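Local coordinates for monoacylglycerol lipase (Palaeococcus ferrophilus, PDB 6QE2), which catalyses the hydrolysis of monoacylglycerols, probably through the serine-based chemistry usual in alpha/beta hydrolases, at residues L149-P153 against D238-G242; A184-E189 against R213-K219. All blocks are in the same frame, centred on the assembly; numbering follows the deposited sequence.

Contacts 1 and 2 tie together loops and helix ends at two separate places on one alpha/beta hydrolase chain; their centres are 28 Å apart, and their nearest atoms about 17 Å. In sequence, both segments of contact 2 fall between those of contact 1. In contact 1 the side chain of Ser150 lies about 9 Å from a bound glycerol and near the probable Ser87-His233-Asp203 triad, without touching it. Contact 2 joins the C-terminal ends of two helices and the residues just after them. A bound lauryl dimethylamine-N-oxide detergent is about 14 Å from the side chain of Ser150 and about 12 Å from that of Ala184. Contact 1 is a charged network, whereas contact 2 combines apolar packing with one histidine-carboxylate bond.

Contact 1: residues L149-P153 against D238-G242; sequences LSRNP and DPEWG
Arg151 starts beside Pro239 and runs along the carboxylate of Asp238 to reach Glu240, its long chain carrying the charge from one loop to the other in a salt-bridge network of three residues. At the root, its CB rests 4.0 Å from CD of Pro239, whose rigid ring also packs against Asn152. CG and CD then run past the carboxylate of Asp238, CG lying 3.7 Å from OD2. A bend at chi3 (-65°) turns the guanidinium so that it meets Asp238 side-on in a two-bonded salt bridge. NE bonds to OD2 of Asp238 at 2.9 Å, almost straight at 170°, while NH2 bonds to OD1. Both oxygens use their syn lone pairs, and the two flat groups are only 17° from coplanar, so the pair of bonds fixes the rotation of the arginine tip. NH2 spends its second hydrogen on a salt bridge to OE1 of Glu240 at 3.0 Å, approaching from the anti side and well out of that carboxylate's plane. It also lies 3.6 Å from CD1 of Trp241, whose indole N-H is engaged by Lys229 O. NH1 donates to a water.

In the alpha/beta hydrolase fold the 238-242 segment belongs to the loop after strand 223-228, the same loop as the probable catalytic His233, and it leads into helix 242-256. Asp238 suits this turn because its buried carboxylate serves both sides: OD1 also receives weak bonds from the backbone N of Glu240 and Trp241, and OD2 accepts from a water bound to Arg151 N. Across the way, Ser150 OG accepts from Asn152 N in an ST turn. Asn152 is the N-cap of helix 153-161, its OD1 accepting from Asp154 N while its ND2 reaches back to Glu237 O.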
ATOM      1  N   LEU A 149      14.312   0.190  -5.088  1.00 30.95           N
ATOM      2  CA  LEU A 149      12.964   0.726  -5.257  1.00 30.18           C
ATOM      3  C   LEU A 149      12.556   0.833  -6.720  1.00 33.38           C
ATOM      4  O   LEU A 149      11.409   0.530  -7.066  1.00 32.12           O
ATOM      5  CB  LEU A 149      12.863   2.098  -4.596  1.00 27.03           C
ATOM      6  CG  LEU A 149      12.888   2.121  -3.073  1.00 30.26           C
ATOM      7  CD1 LEU A 149      12.997   3.560  -2.612  1.00 28.39           C
ATOM      8  CD2 LEU A 149      11.636   1.474  -2.514  1.00 35.17           C
ATOM      9  N   SER A 150      13.468   1.262  -7.589  1.00 35.41           N
ATOM     10  CA  SER A 150      13.088   1.612  -8.948  1.00 29.73           C
ATOM     11  C   SER A 150      14.285   1.501  -9.876  1.00 40.06           C
ATOM     12  O   SER A 150      15.414   1.806  -9.483  1.00 39.91           O
ATOM     13  CB  SER A 150      12.521   3.037  -9.010  1.00 41.56           C
ATOM     14  OG  SER A 150      12.280   3.431 -10.350  1.00 35.26           O
ATOM     15  N   ARG A 151      14.023   1.067 -11.110  1.00 33.36           N
ATOM     16  CA  ARG A 151      15.031   1.112 -12.160  1.00 43.30           C
ATOM     17  C   ARG A 151      15.325   2.533 -12.633  1.00 41.15           C
ATOM     18  O   ARG A 151      16.269   2.727 -13.405  1.00 40.86           O
ATOM     19  CB  ARG A 151      14.586   0.243 -13.335  1.00 38.05           C
ATOM     20  CG  ARG A 151      14.490  -1.229 -12.983  1.00 37.46           C
ATOM     21  CD  ARG A 151      14.388  -2.098 -14.220  1.00 38.89           C
ATOM     22  NE  ARG A 151      13.152  -1.868 -14.960  1.00 35.55           N
ATOM     23  CZ  ARG A 151      12.818  -2.525 -16.065  1.00 36.85           C
ATOM     24  NH1 ARG A 151      13.633  -3.457 -16.560  1.00 33.22           N
ATOM     25  NH2 ARG A 151      11.671  -2.256 -16.676  1.00 34.42           N
ATOM     26  N   ASN A 152      14.540   3.520 -12.195  1.00 36.52           N
ATOM     27  CA  ASN A 152      14.769   4.917 -12.546  1.00 37.20           C
ATOM     28  C   ASN A 152      15.702   5.536 -11.514  1.00 44.85           C
ATOM     29  O   ASN A 152      15.287   5.737 -10.363  1.00 36.73           O
ATOM     30  CB  ASN A 152      13.441   5.669 -12.592  1.00 39.76           C
ATOM     31  CG  ASN A 152      13.584   7.131 -13.001  1.00 42.03           C
ATOM     32  OD1 ASN A 152      14.664   7.718 -12.952  1.00 43.71           O
ATOM     33  ND2 ASN A 152      12.470   7.726 -13.410  1.00 39.38           N
ATOM     34  N   PRO A 153      16.936   5.828 -11.883  1.00 46.74           N
ATOM     35  CA  PRO A 153      17.880   6.385 -10.916  1.00 44.26           C
ATOM     36  C   PRO A 153      17.441   7.730 -10.343  1.00 45.01           C
ATOM     37  O   PRO A 153      17.734   8.018  -9.194  1.00 41.40           O
ATOM     38  CB  PRO A 153      19.173   6.512 -11.720  1.00 50.51           C
ATOM     39  CG  PRO A 153      18.734   6.556 -13.138  1.00 54.52           C
ATOM     40  CD  PRO A 153      17.529   5.682 -13.218  1.00 48.67           C
ATOM     41  N   ASP A 238       8.966   3.665 -13.276  1.00 27.59           N
ATOM     42  CA  ASP A 238       9.803   2.786 -14.083  1.00 27.94           C
ATOM     43  C   ASP A 238       9.848   3.349 -15.491  1.00 38.83           C
ATOM     44  O   ASP A 238       8.817   3.731 -16.040  1.00 38.50           O
ATOM     45  CB  ASP A 238       9.214   1.378 -14.111  1.00 27.33           C
ATOM     46  CG  ASP A 238      10.166   0.358 -14.697  1.00 34.85           C
ATOM     47  OD1 ASP A 238      10.007   0.007 -15.882  1.00 31.37           O
ATOM     48  OD2 ASP A 238      11.072  -0.091 -13.971  1.00 38.48           O
ATOM     49  N   PRO A 239      11.066   3.330 -16.099  1.00 43.18           N
ATOM     50  CA  PRO A 239      11.253   3.851 -17.462  1.00 43.44           C
ATOM     51  C   PRO A 239      10.449   3.101 -18.483  1.00 38.89           C
ATOM     52  O   PRO A 239       9.817   3.721 -19.345  1.00 49.43           O
ATOM     53  CB  PRO A 239      12.767   3.671 -17.689  1.00 43.61           C
ATOM     54  CG  PRO A 239      13.372   3.596 -16.258  1.00 48.80           C
ATOM     55  CD  PRO A 239      12.338   2.788 -15.540  1.00 34.11           C
ATOM     56  N   GLU A 240      10.384   1.790 -18.354  1.00 34.77           N
ATOM     57  CA  GLU A 240       9.659   0.973 -19.318  1.00 39.33           C
ATOM     58  C   GLU A 240       8.171   0.939 -19.022  1.00 45.39           C
ATOM     59  O   GLU A 240       7.352   1.018 -19.945  1.00 40.60           O
ATOM     60  CB  GLU A 240      10.237  -0.444 -19.317  1.00 38.88           C
ATOM     61  CG  GLU A 240       9.541  -1.387 -20.252  1.00 39.57           C
ATOM     62  CD  GLU A 240      10.182  -2.751 -20.301  1.00 42.74           C
ATOM     63  OE1 GLU A 240      11.156  -3.002 -19.530  1.00 35.89           O
ATOM     64  OE2 GLU A 240       9.695  -3.597 -21.093  1.00 43.92           O
ATOM     65  N   TRP A 241       7.781   0.914 -17.741  1.00 31.71           N
ATOM     66  CA  TRP A 241       6.424   0.544 -17.391  1.00 29.42           C
ATOM     67  C   TRP A 241       5.599   1.612 -16.666  1.00 29.56           C
ATOM     68  O   TRP A 241       4.399   1.393 -16.457  1.00 31.50           O
ATOM     69  CB  TRP A 241       6.481  -0.698 -16.488  1.00 31.86           C
ATOM     70  CG  TRP A 241       7.005  -1.903 -17.153  1.00 38.18           C
ATOM     71  CD1 TRP A 241       8.116  -2.601 -16.827  1.00 32.51           C
ATOM     72  CD2 TRP A 241       6.389  -2.602 -18.234  1.00 33.20           C
ATOM     73  NE1 TRP A 241       8.234  -3.709 -17.645  1.00 33.18           N
ATOM     74  CE2 TRP A 241       7.177  -3.739 -18.505  1.00 32.43           C
ATOM     75  CE3 TRP A 241       5.229  -2.389 -18.978  1.00 32.54           C
ATOM     76  CZ2 TRP A 241       6.866  -4.627 -19.511  1.00 40.53           C
ATOM     77  CZ3 TRP A 241       4.898  -3.280 -19.964  1.00 37.57           C
ATOM     78  CH2 TRP A 241       5.725  -4.387 -20.234  1.00 41.97           C
ATOM     79  N   GLY A 242       6.198   2.736 -16.278  1.00 26.40           N
ATOM     80  CA  GLY A 242       5.523   3.689 -15.387  1.00 30.30           C
ATOM     81  C   GLY A 242       4.225   4.189 -15.977  1.00 32.91           C
ATOM     82  O   GLY A 242       3.198   4.207 -15.304  1.00 33.01           O
TER
HETATM   83  O   HOH W   1      11.183  -0.079 -11.293  1.00 33.51           O
HETATM   84  O   HOH W   2      12.309  -4.985 -18.803  1.00 52.21           O

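Contact 2: residues A184-E189 against R213-K219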
ATOM      1  N   ALA A 184      -3.234 -12.067   5.709  1.00 27.29           N
ATOM      2  CA  ALA A 184      -3.744 -11.691   4.385  1.00 26.17           C
ATOM      3  C   ALA A 184      -3.960 -12.933   3.548  1.00 26.01           C
ATOM      4  O   ALA A 184      -4.933 -13.030   2.793  1.00 24.74           O
ATOM      5  CB  ALA A 184      -2.785 -10.735   3.664  1.00 28.00           C
ATOM      6  N   HIS A 185      -3.079 -13.922   3.702  1.00 23.18           N
ATOM      7  CA  HIS A 185      -3.254 -15.168   2.975  1.00 28.18           C
ATOM      8  C   HIS A 185      -4.337 -16.033   3.607  1.00 28.85           C
ATOM      9  O   HIS A 185      -5.166 -16.608   2.895  1.00 29.69           O
ATOM     10  CB  HIS A 185      -1.926 -15.909   2.912  1.00 24.55           C
ATOM     11  CG  HIS A 185      -0.890 -15.212   2.088  1.00 26.39           C
ATOM     12  ND1 HIS A 185      -0.904 -15.229   0.710  1.00 23.14           N
ATOM     13  CD2 HIS A 185       0.190 -14.478   2.445  1.00 26.45           C
ATOM     14  CE1 HIS A 185       0.126 -14.538   0.252  1.00 25.09           C
ATOM     15  NE2 HIS A 185       0.805 -14.073   1.286  1.00 27.59           N
ATOM     16  N   LYS A 186      -4.361 -16.114   4.941  1.00 27.82           N
ATOM     17  CA  LYS A 186      -5.306 -17.002   5.615  1.00 32.57           C
ATOM     18  C   LYS A 186      -6.751 -16.589   5.360  1.00 35.70           C
ATOM     19  O   LYS A 186      -7.633 -17.449   5.239  1.00 32.40           O
ATOM     20  CB  LYS A 186      -5.022 -17.035   7.116  1.00 31.70           C
ATOM     21  CG  LYS A 186      -3.770 -17.803   7.481  1.00 47.05           C
ATOM     22  CD  LYS A 186      -3.539 -17.804   8.982  1.00 53.50           C
ATOM     23  CE  LYS A 186      -2.295 -18.596   9.339  1.00 47.26           C
ATOM     24  NZ  LYS A 186      -2.002 -18.546  10.799  1.00 59.66           N
ATOM     25  N   GLU A 187      -7.014 -15.284   5.271  1.00 29.17           N
ATOM     26  CA  GLU A 187      -8.366 -14.761   5.137  1.00 27.39           C
ATOM     27  C   GLU A 187      -8.703 -14.340   3.708  1.00 30.27           C
ATOM     28  O   GLU A 187      -9.658 -13.580   3.507  1.00 26.48           O
ATOM     29  CB  GLU A 187      -8.568 -13.591   6.101  1.00 29.93           C
ATOM     30  CG  GLU A 187      -8.277 -13.951   7.548  1.00 29.61           C
ATOM     31  CD  GLU A 187      -8.642 -12.850   8.526  1.00 35.19           C
ATOM     32  OE1 GLU A 187      -9.222 -11.825   8.103  1.00 36.41           O
ATOM     33  OE2 GLU A 187      -8.343 -13.010   9.729  1.00 44.56           O
ATOM     34  N   ALA A 188      -7.956 -14.841   2.718  1.00 29.65           N
ATOM     35  CA  ALA A 188      -8.140 -14.410   1.333  1.00 32.90           C
ATOM     36  C   ALA A 188      -9.572 -14.629   0.855  1.00 31.74           C
ATOM     37  O   ALA A 188     -10.108 -13.822   0.084  1.00 28.90           O
ATOM     38  CB  ALA A 188      -7.157 -15.149   0.426  1.00 28.86           C
ATOM     39  N   GLU A 189     -10.214 -15.708   1.311  1.00 31.65           N
ATOM     40  CA  GLU A 189     -11.572 -16.021   0.881  1.00 35.72           C
ATOM     41  C   GLU A 189     -12.615 -15.042   1.408  1.00 36.71           C
ATOM     42  O   GLU A 189     -13.761 -15.083   0.948  1.00 36.98           O
ATOM     43  CB  GLU A 189     -11.939 -17.448   1.295  1.00 39.72           C
ATOM     44  CG  GLU A 189     -11.035 -18.497   0.676  1.00 50.81           C
ATOM     45  CD  GLU A 189     -11.646 -19.886   0.677  1.00 60.01           C
ATOM     46  OE1 GLU A 189     -12.683 -20.088   1.341  1.00 59.21           O
ATOM     47  OE2 GLU A 189     -11.087 -20.777   0.003  1.00 61.15           O
ATOM     48  N   ARG A 213       0.442 -16.060  -5.035  1.00 24.72           N
ATOM     49  CA  ARG A 213      -0.241 -16.972  -4.129  1.00 29.19           C
ATOM     50  C   ARG A 213      -1.595 -16.425  -3.712  1.00 29.45           C
ATOM     51  O   ARG A 213      -2.567 -17.136  -3.662  1.00 25.98           O
ATOM     52  CB  ARG A 213       0.572 -17.259  -2.877  1.00 25.00           C
ATOM     53  CG  ARG A 213       1.890 -17.953  -3.103  1.00 27.76           C
ATOM     54  CD  ARG A 213       1.735 -19.337  -3.700  1.00 34.60           C
ATOM     55  NE  ARG A 213       1.944 -19.291  -5.134  1.00 39.53           N
ATOM     56  CZ  ARG A 213       1.046 -19.673  -6.026  1.00 43.23           C
ATOM     57  NH1 ARG A 213       1.318 -19.571  -7.318  1.00 38.23           N
ATOM     58  NH2 ARG A 213      -0.111 -20.167  -5.624  1.00 39.42           N
ATOM     59  N   LEU A 214      -1.648 -15.131  -3.437  1.00 26.90           N
ATOM     60  CA  LEU A 214      -2.888 -14.501  -3.023  1.00 26.10           C
ATOM     61  C   LEU A 214      -3.943 -14.596  -4.115  1.00 21.38           C
ATOM     62  O   LEU A 214      -5.092 -14.866  -3.840  1.00 29.24           O
ATOM     63  CB  LEU A 214      -2.683 -13.040  -2.642  1.00 23.32           C
ATOM     64  CG  LEU A 214      -3.968 -12.369  -2.163  1.00 27.59           C
ATOM     65  CD1 LEU A 214      -4.404 -12.944  -0.836  1.00 28.78           C
ATOM     66  CD2 LEU A 214      -3.806 -10.873  -2.058  1.00 23.48           C
ATOM     67  N   PHE A 215      -3.530 -14.424  -5.361  1.00 23.55           N
ATOM     68  CA  PHE A 215      -4.450 -14.476  -6.471  1.00 28.57           C
ATOM     69  C   PHE A 215      -5.139 -15.836  -6.516  1.00 26.50           C
ATOM     70  O   PHE A 215      -6.338 -15.919  -6.676  1.00 29.94           O
ATOM     71  CB  PHE A 215      -3.675 -14.235  -7.757  1.00 25.36           C
ATOM     72  CG  PHE A 215      -4.518 -14.263  -8.989  1.00 28.61           C
ATOM     73  CD1 PHE A 215      -5.208 -13.145  -9.385  1.00 30.13           C
ATOM     74  CD2 PHE A 215      -4.610 -15.403  -9.753  1.00 34.50           C
ATOM     75  CE1 PHE A 215      -5.976 -13.162 -10.518  1.00 30.15           C
ATOM     76  CE2 PHE A 215      -5.378 -15.426 -10.892  1.00 34.50           C
ATOM     77  CZ  PHE A 215      -6.063 -14.302 -11.272  1.00 27.39           C
ATOM     78  N   GLU A 216      -4.369 -16.898  -6.353  1.00 26.97           N
ATOM     79  CA  GLU A 216      -4.906 -18.250  -6.328  1.00 27.30           C
ATOM     80  C   GLU A 216      -5.749 -18.525  -5.081  1.00 32.04           C
ATOM     81  O   GLU A 216      -6.647 -19.338  -5.104  1.00 33.87           O
ATOM     82  CB  GLU A 216      -3.789 -19.266  -6.556  1.00 26.50           C
ATOM     83  CG  GLU A 216      -2.901 -18.800  -7.690  1.00 32.40           C
ATOM     84  CD  GLU A 216      -2.068 -19.877  -8.336  1.00 50.62           C
ATOM     85  OE1 GLU A 216      -1.591 -20.777  -7.632  1.00 49.72           O
ATOM     86  OE2 GLU A 216      -1.878 -19.797  -9.558  1.00 47.23           O
ATOM     87  N   GLU A 217      -5.441 -17.837  -3.992  1.00 29.97           N
ATOM     88  CA  GLU A 217      -6.149 -18.022  -2.736  1.00 28.35           C
ATOM     89  C   GLU A 217      -7.488 -17.304  -2.724  1.00 31.67           C
ATOM     90  O   GLU A 217      -8.394 -17.691  -2.017  1.00 32.01           O
ATOM     91  CB  GLU A 217      -5.294 -17.540  -1.567  1.00 30.78           C
ATOM     92  CG  GLU A 217      -4.197 -18.508  -1.179  1.00 31.29           C
ATOM     93  CD  GLU A 217      -3.047 -17.840  -0.461  1.00 41.92           C
ATOM     94  OE1 GLU A 217      -2.164 -18.546   0.038  1.00 35.93           O
ATOM     95  OE2 GLU A 217      -3.027 -16.608  -0.402  1.00 34.29           O
ATOM     96  N   LEU A 218      -7.609 -16.247  -3.510  1.00 28.26           N
ATOM     97  CA  LEU A 218      -8.849 -15.503  -3.557  1.00 32.55           C
ATOM     98  C   LEU A 218      -9.971 -16.340  -4.145  1.00 36.43           C
ATOM     99  O   LEU A 218      -9.740 -17.156  -5.020  1.00 34.39           O
ATOM    100  CB  LEU A 218      -8.687 -14.252  -4.403  1.00 25.87           C
ATOM    101  CG  LEU A 218      -7.774 -13.137  -3.918  1.00 28.60           C
ATOM    102  CD1 LEU A 218      -7.521 -12.185  -5.066  1.00 24.10           C
ATOM    103  CD2 LEU A 218      -8.388 -12.405  -2.740  1.00 24.12           C
ATOM    104  N   LYS A 219     -11.186 -16.117  -3.659  1.00 35.02           N
ATOM    105  CA  LYS A 219     -12.355 -16.826  -4.154  1.00 36.03           C
ATOM    106  C   LYS A 219     -13.241 -15.919  -4.988  1.00 42.61           C
ATOM    107  O   LYS A 219     -14.085 -16.393  -5.729  1.00 39.05           O
ATOM    108  CB  LYS A 219     -13.149 -17.442  -3.015  1.00 40.76           C
ATOM    109  CG  LYS A 219     -12.514 -18.701  -2.458  1.00 50.58           C
ATOM    110  CD  LYS A 219     -12.250 -19.726  -3.546  1.00 50.12           C
ATOM    111  CE  LYS A 219     -11.006 -20.544  -3.248  1.00 51.94           C
ATOM    112  NZ  LYS A 219      -9.848 -20.071  -4.057  1.00 49.81           N
TER
HETATM  113  O   HOH W   3     -11.895 -13.817  -2.012  1.00 30.64           O
HETATM  114  O   HOH W   4      -8.149 -19.976  -0.122  1.00 42.85           O
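His185 and Glu217 make the direct hydrogen bond between the two segments, ND1 of the histidine donating to OE2 of the glutamate at 2.8 Å. The oxygen lies in the ring plane and uses its syn lone pair, with the carboxylate turned 75° against the imidazole. With CG set beside the backbone N (chi1 -67°), the ring brings ND1 to Glu217 while NE2 faces the carbonyl oxygen of Leu114, which can only accept. The ring is therefore probably doubly protonated and positively charged, which would add charge attraction to the bond.

Apolar contacts centre on Ala188, whose small methyl lets the chains come close. Its CB sits 3.7 Å from CD1 of Leu214, 3.6 Å from CB of Glu217 and 4.4 Å from CD2 of Leu218. Leu214 also touches Ile94 of helix 88-99.

At the solvent-exposed side the charged chains of Glu189 and Lys219 lie side by side, pointing the same way: CG of Lys219 is 3.5 Å from CD of Glu189. Their charged atoms, OE2 and NZ, remain 4.3 Å apart, too far for a salt bridge, and NZ turns back to Leu218 O at 3.1 Å, coming from above the carbonyl plane.

Two waters bridge the segments: one donates to Ala188 O and accepts from Lys219 N, the other donates to both Glu189 OE2 and Glu217 O.

Here the end of helix 171-186, which precedes strand 195-200, and the residues just after it meet the end of helix 209-217 and its following residues; helix 209-217 is the connecting helix of the beta-alpha-beta crossover from strand 195-200 to strand 223-228 in the alpha/beta hydrolase sheet.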